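BpsB (PgaB), Poly-beta-1,6-N-acetyl-D-glucosamine N-deacetylase (Bordetella bronchiseptica RB50, PDB 5BU6) removes N-acetyl groups from the biofilm polysaccharide poly-beta-1,6-N-acetyl-D-glucosamine, as a metal-dependent deacetylase of carbohydrate esterase family 4. Local coordinates at residues L43-P57 with K92-A104. The protein carries 5 engineered substitutions. Sequence-based numbering, arbitrary orientation.
Sequences LTDLFEWIRVKGFNP and KVFPLLAAFNYPA. Engineered in segment 92-104: Ala98 (natural residue Lys), Ala99 (natural residue Lys).
Phe47, Phe100 and Tyr102 form an aromatic cluster between helix 43-52 and the C-terminal end of helix 88-100 with the turn that follows; segments 43-52 and 92-100 run in the same general direction, crossing at -27° with a closest axis approach of 11.1 Å. The edge of Phe47 meets the face of Phe100 in a T-shaped pair with planes at 90°, CD2 of Phe47 lying 3.6 Å from CD1 of Phe100. Over the same Phe100 ring sits Phe47 CB, a CH-pi contact 3.8 Å from the centroid. With its CG beside the backbone N (chi1 -84°), Phe47 turns its far end toward the leucines, where CZ touches Leu97 CD2 at 3.6 Å and CE2 lies against Leu96 CB. Tyr102 is sandwiched: Phe100 CB covers the centre of one face, and Pro57 CG presses on the other, 3.5 Å from the ring centroid. Where helix 43-52 begins, the packing is aliphatic, Leu43 CD2 reaching both Val93 CG2 and Leu96 CD1, while Thr44 CG2 also rests on Leu96. The solvent side is looser and polar. There Phe100 CE2 lies over the centre of one face of the Arg51 guanidinium, and NH1 is 3.6 Å from Phe100 CD2. A water accepts weakly from this NH1 and donates to Phe100 O at 2.9 Å, bridging the segments. Glu48 OE1 approaches the edge of Phe100, 3.7 Å from CZ. Both helices end in Schellman motifs, with Gly54 and Asn101 at positive phi, before the chain turns toward strands 56-57 and 104-108. These strands pair with strand 77-83 in the parallel sheet; beneath the helices, Ile50 reaches Leu80 and Val93 reaches Phe82 of that strand, while Leu43 and Val93 both touch Tyr265 of strand 261-266.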
loop_
_atom_site.group_PDB
_atom_site.type_symbol
_atom_site.label_atom_id
_atom_site.label_comp_id
_atom_site.label_asym_id
_atom_site.label_seq_id
_atom_site.Cartn_x
_atom_site.Cartn_y
_atom_site.Cartn_z
ATOM N N LEU A 43 -9.562 -11.596 11.288
ATOM C CA LEU A 43 -8.579 -11.955 10.277
ATOM C C LEU A 43 -8.573 -13.464 10.022
ATOM O O LEU A 43 -8.487 -13.903 8.880
ATOM C CB LEU A 43 -7.183 -11.485 10.685
ATOM C CG LEU A 43 -6.098 -11.659 9.617
ATOM C CD1 LEU A 43 -6.441 -10.911 8.341
ATOM C CD2 LEU A 43 -4.747 -11.219 10.149
ATOM N N THR A 44 -8.680 -14.252 11.088
ATOM C CA THR A 44 -8.692 -15.698 10.934
ATOM C C THR A 44 -9.887 -16.126 10.095
ATOM O O THR A 44 -9.754 -16.935 9.173
ATOM C CB THR A 44 -8.739 -16.424 12.287
ATOM O OG1 THR A 44 -9.722 -15.809 13.131
ATOM C CG2 THR A 44 -7.383 -16.364 12.957
ATOM N N ASP A 45 -11.043 -15.556 10.406
ATOM C CA ASP A 45 -12.261 -15.833 9.659
ATOM C C ASP A 45 -12.109 -15.411 8.190
ATOM O O ASP A 45 -12.582 -16.107 7.292
ATOM C CB ASP A 45 -13.453 -15.127 10.307
ATOM C CG ASP A 45 -14.783 -15.664 9.833
ATOM O OD1 ASP A 45 -14.894 -16.890 9.615
ATOM O OD2 ASP A 45 -15.723 -14.855 9.680
ATOM N N LEU A 46 -11.438 -14.290 7.942
ATOM C CA LEU A 46 -11.170 -13.873 6.565
ATOM C C LEU A 46 -10.322 -14.901 5.827
ATOM O O LEU A 46 -10.593 -15.212 4.669
ATOM C CB LEU A 46 -10.470 -12.522 6.505
ATOM C CG LEU A 46 -11.313 -11.269 6.715
ATOM C CD1 LEU A 46 -10.578 -10.082 6.123
ATOM C CD2 LEU A 46 -12.708 -11.408 6.116
ATOM N N PHE A 47 -9.302 -15.431 6.496
ATOM C CA PHE A 47 -8.428 -16.411 5.857
ATOM C C PHE A 47 -9.174 -17.709 5.595
ATOM O O PHE A 47 -8.899 -18.402 4.621
ATOM C CB PHE A 47 -7.188 -16.672 6.706
ATOM C CG PHE A 47 -6.087 -15.669 6.485
ATOM C CD1 PHE A 47 -6.378 -14.380 6.074
ATOM C CD2 PHE A 47 -4.766 -16.018 6.676
ATOM C CE1 PHE A 47 -5.366 -13.449 5.868
ATOM C CE2 PHE A 47 -3.751 -15.099 6.472
ATOM C CZ PHE A 47 -4.049 -13.813 6.069
ATOM N N GLU A 48 -10.123 -18.026 6.465
ATOM C CA GLU A 48 -10.974 -19.201 6.273
ATOM C C GLU A 48 -11.990 -19.008 5.146
ATOM O O GLU A 48 -12.289 -19.952 4.410
ATOM C CB GLU A 48 -11.703 -19.556 7.575
ATOM C CG GLU A 48 -10.812 -20.142 8.661
ATOM C CD GLU A 48 -10.330 -21.554 8.354
ATOM O OE1 GLU A 48 -9.508 -22.080 9.137
ATOM O OE2 GLU A 48 -10.770 -22.143 7.342
ATOM N N TRP A 49 -12.531 -17.801 5.009
ATOM C CA TRP A 49 -13.434 -17.488 3.891
ATOM C C TRP A 49 -12.699 -17.653 2.563
ATOM O O TRP A 49 -13.210 -18.278 1.629
ATOM C CB TRP A 49 -13.978 -16.058 4.010
ATOM C CG TRP A 49 -14.766 -15.539 2.808
ATOM C CD1 TRP A 49 -16.029 -15.906 2.436
ATOM C CD2 TRP A 49 -14.349 -14.535 1.862
ATOM N NE1 TRP A 49 -16.418 -15.208 1.313
ATOM C CE2 TRP A 49 -15.407 -14.361 0.942
ATOM C CE3 TRP A 49 -13.186 -13.773 1.702
ATOM C CZ2 TRP A 49 -15.336 -13.460 -0.120
ATOM C CZ3 TRP A 49 -13.117 -12.877 0.644
ATOM C CH2 TRP A 49 -14.187 -12.733 -0.253
ATOM N N ILE A 50 -11.496 -17.098 2.506
ATOM C CA ILE A 50 -10.665 -17.170 1.304
ATOM C C ILE A 50 -10.512 -18.629 0.889
ATOM O O ILE A 50 -10.790 -18.987 -0.247
ATOM C CB ILE A 50 -9.291 -16.529 1.534
ATOM C CG1 ILE A 50 -9.443 -15.010 1.680
ATOM C CG2 ILE A 50 -8.324 -16.869 0.395
ATOM C CD1 ILE A 50 -8.184 -14.299 2.030
ATOM N N ARG A 51 -10.109 -19.460 1.843
ATOM C CA ARG A 51 -9.917 -20.880 1.617
ATOM C C ARG A 51 -11.180 -21.582 1.134
ATOM O O ARG A 51 -11.169 -22.223 0.085
ATOM C CB ARG A 51 -9.416 -21.543 2.898
ATOM C CG ARG A 51 -9.017 -22.987 2.725
ATOM C CD ARG A 51 -8.735 -23.645 4.067
ATOM N NE ARG A 51 -7.319 -23.616 4.412
ATOM C CZ ARG A 51 -6.828 -24.061 5.564
ATOM N NH1 ARG A 51 -5.522 -24.003 5.801
ATOM N NH2 ARG A 51 -7.644 -24.560 6.484
ATOM N N VAL A 52 -12.270 -21.460 1.896
ATOM C CA VAL A 52 -13.480 -22.212 1.602
ATOM C C VAL A 52 -14.141 -21.788 0.285
ATOM O O VAL A 52 -14.764 -22.612 -0.373
ATOM C CB VAL A 52 -14.519 -22.102 2.770
ATOM C CG1 VAL A 52 -15.173 -20.736 2.810
ATOM C CG2 VAL A 52 -15.565 -23.171 2.645
ATOM N N LYS A 53 -13.988 -20.521 -0.111
ATOM C CA LYS A 53 -14.582 -20.034 -1.365
ATOM C C LYS A 53 -13.718 -20.412 -2.570
ATOM O O LYS A 53 -14.054 -20.111 -3.708
ATOM C CB LYS A 53 -14.770 -18.513 -1.334
ATOM C CG LYS A 53 -15.803 -18.020 -0.321
ATOM C CD LYS A 53 -17.203 -18.358 -0.734
ATOM C CE LYS A 53 -18.206 -17.878 0.309
ATOM N NZ LYS A 53 -19.560 -18.352 -0.013
ATOM N N GLY A 54 -12.593 -21.056 -2.309
ATOM C CA GLY A 54 -11.743 -21.526 -3.379
ATOM C C GLY A 54 -10.780 -20.504 -3.955
ATOM O O GLY A 54 -10.248 -20.732 -5.046
ATOM N N PHE A 55 -10.534 -19.392 -3.254
ATOM C CA PHE A 55 -9.587 -18.417 -3.771
ATOM C C PHE A 55 -8.197 -18.982 -3.617
ATOM O O PHE A 55 -7.952 -19.784 -2.720
ATOM C CB PHE A 55 -9.695 -17.060 -3.058
ATOM C CG PHE A 55 -10.943 -16.296 -3.401
ATOM C CD1 PHE A 55 -11.073 -15.678 -4.639
ATOM C CD2 PHE A 55 -11.979 -16.183 -2.490
ATOM C CE1 PHE A 55 -12.225 -14.973 -4.964
ATOM C CE2 PHE A 55 -13.130 -15.479 -2.805
ATOM C CZ PHE A 55 -13.251 -14.869 -4.043
ATOM N N ASN A 56 -7.298 -18.577 -4.511
ATOM C CA ASN A 56 -5.896 -18.967 -4.443
ATOM C C ASN A 56 -5.006 -17.744 -4.330
ATOM O O ASN A 56 -4.715 -17.098 -5.328
ATOM C CB ASN A 56 -5.512 -19.790 -5.681
ATOM C CG ASN A 56 -6.098 -21.172 -5.656
ATOM O OD1 ASN A 56 -5.800 -21.965 -4.764
ATOM N ND2 ASN A 56 -6.934 -21.481 -6.638
ATOM N N PRO A 57 -4.595 -17.396 -3.103
ATOM C CA PRO A 57 -3.704 -16.249 -2.937
ATOM C C PRO A 57 -2.388 -16.419 -3.704
ATOM O O PRO A 57 -1.769 -17.475 -3.657
ATOM C CB PRO A 57 -3.479 -16.195 -1.425
ATOM C CG PRO A 57 -4.772 -16.818 -0.855
ATOM C CD PRO A 57 -5.055 -17.940 -1.815
ATOM N N LYS A 92 0.689 -10.624 14.239
ATOM C CA LYS A 92 -0.593 -11.304 14.038
ATOM C C LYS A 92 -0.811 -11.800 12.607
ATOM O O LYS A 92 -1.258 -12.934 12.405
ATOM C CB LYS A 92 -1.751 -10.390 14.442
ATOM C CG LYS A 92 -1.658 -9.893 15.883
ATOM C CD LYS A 92 -1.716 -11.039 16.888
ATOM C CE LYS A 92 -3.124 -11.252 17.427
ATOM N NZ LYS A 92 -3.152 -12.104 18.660
ATOM N N VAL A 93 -0.509 -10.958 11.623
ATOM C CA VAL A 93 -0.773 -11.314 10.237
ATOM C C VAL A 93 0.255 -12.318 9.728
ATOM O O VAL A 93 -0.105 -13.338 9.149
ATOM C CB VAL A 93 -0.767 -10.083 9.295
ATOM C CG1 VAL A 93 -0.986 -10.526 7.853
ATOM C CG2 VAL A 93 -1.838 -9.082 9.692
ATOM N N PHE A 94 1.529 -12.026 9.972
ATOM C CA PHE A 94 2.643 -12.849 9.490
ATOM C C PHE A 94 2.501 -14.350 9.862
ATOM O O PHE A 94 2.616 -15.208 8.988
ATOM C CB PHE A 94 3.964 -12.252 10.009
ATOM C CG PHE A 94 5.207 -12.935 9.492
ATOM C CD1 PHE A 94 5.285 -13.384 8.182
ATOM C CD2 PHE A 94 6.321 -13.082 10.313
ATOM C CE1 PHE A 94 6.438 -14.008 7.706
ATOM C CE2 PHE A 94 7.479 -13.693 9.844
ATOM C CZ PHE A 94 7.534 -14.158 8.531
ATOM N N PRO A 95 2.211 -14.674 11.140
ATOM C CA PRO A 95 2.089 -16.110 11.437
ATOM C C PRO A 95 0.844 -16.751 10.834
ATOM O O PRO A 95 0.837 -17.959 10.646
ATOM C CB PRO A 95 2.046 -16.163 12.974
ATOM C CG PRO A 95 1.718 -14.799 13.411
ATOM C CD PRO A 95 2.187 -13.855 12.369
ATOM N N LEU A 96 -0.182 -15.972 10.516
ATOM C CA LEU A 96 -1.316 -16.529 9.798
ATOM C C LEU A 96 -0.944 -16.784 8.337
ATOM O O LEU A 96 -1.330 -17.794 7.759
ATOM C CB LEU A 96 -2.529 -15.607 9.886
ATOM C CG LEU A 96 -3.442 -15.772 11.103
ATOM C CD1 LEU A 96 -4.605 -14.802 11.006
ATOM C CD2 LEU A 96 -3.951 -17.201 11.223
ATOM N N LEU A 97 -0.207 -15.863 7.733
ATOM C CA LEU A 97 0.279 -16.085 6.380
ATOM C C LEU A 97 1.086 -17.377 6.315
ATOM O O LEU A 97 0.921 -18.179 5.401
ATOM C CB LEU A 97 1.130 -14.912 5.923
ATOM C CG LEU A 97 0.363 -13.606 5.729
ATOM C CD1 LEU A 97 1.326 -12.518 5.340
ATOM C CD2 LEU A 97 -0.720 -13.759 4.660
ATOM N N ALA A 98 1.947 -17.584 7.305
ATOM C CA ALA A 98 2.753 -18.801 7.370
ATOM C C ALA A 98 1.892 -20.047 7.537
ATOM O O ALA A 98 2.104 -21.054 6.861
ATOM C CB ALA A 98 3.764 -18.702 8.499
ATOM N N ALA A 99 0.921 -19.981 8.443
ATOM C CA ALA A 99 0.077 -21.125 8.746
ATOM C C ALA A 99 -0.786 -21.551 7.555
ATOM O O ALA A 99 -1.009 -22.734 7.351
ATOM C CB ALA A 99 -0.805 -20.821 9.951
ATOM N N PHE A 100 -1.267 -20.586 6.778
ATOM C CA PHE A 100 -2.079 -20.892 5.597
ATOM C C PHE A 100 -1.225 -21.035 4.337
ATOM O O PHE A 100 -1.728 -21.433 3.288
ATOM C CB PHE A 100 -3.128 -19.796 5.376
ATOM C CG PHE A 100 -4.334 -19.914 6.273
ATOM C CD1 PHE A 100 -4.287 -19.473 7.586
ATOM C CD2 PHE A 100 -5.523 -20.450 5.789
ATOM C CE1 PHE A 100 -5.407 -19.593 8.420
ATOM C CE2 PHE A 100 -6.644 -20.561 6.612
ATOM C CZ PHE A 100 -6.581 -20.126 7.927
ATOM N N ASN A 101 0.059 -20.692 4.459
ATOM C CA ASN A 101 0.997 -20.612 3.344
ATOM C C ASN A 101 0.530 -19.670 2.240
ATOM O O ASN A 101 0.637 -19.979 1.062
ATOM C CB ASN A 101 1.274 -21.998 2.751
ATOM C CG ASN A 101 2.546 -22.020 1.925
ATOM O OD1 ASN A 101 3.558 -21.433 2.314
ATOM N ND2 ASN A 101 2.494 -22.664 0.767
ATOM N N TYR A 102 0.007 -18.513 2.633
ATOM C CA TYR A 102 -0.404 -17.484 1.688
ATOM C C TYR A 102 0.664 -16.398 1.546
ATOM O O TYR A 102 1.134 -15.874 2.556
ATOM C CB TYR A 102 -1.677 -16.807 2.149
ATOM C CG TYR A 102 -2.929 -17.641 2.190
ATOM C CD1 TYR A 102 -3.058 -18.814 1.450
ATOM C CD2 TYR A 102 -4.017 -17.205 2.932
ATOM C CE1 TYR A 102 -4.243 -19.537 1.479
ATOM C CE2 TYR A 102 -5.188 -17.923 2.971
ATOM C CZ TYR A 102 -5.300 -19.075 2.249
ATOM O OH TYR A 102 -6.501 -19.744 2.313
ATOM N N PRO A 103 1.013 -16.023 0.304
ATOM C CA PRO A 103 1.848 -14.827 0.138
ATOM C C PRO A 103 1.066 -13.538 0.385
ATOM O O PRO A 103 -0.161 -13.548 0.369
ATOM C CB PRO A 103 2.307 -14.903 -1.327
ATOM C CG PRO A 103 1.268 -15.732 -2.005
ATOM C CD PRO A 103 0.743 -16.704 -0.981
ATOM N N ALA A 104 1.783 -12.434 0.566
ATOM C CA ALA A 104 1.166 -11.125 0.707
ATOM C C ALA A 104 2.129 -10.015 0.290
ATOM O O ALA A 104 3.325 -10.244 0.163
ATOM C CB ALA A 104 0.713 -10.915 2.137
HETATM O O HOH W 1 -4.252 -22.853 2.879
#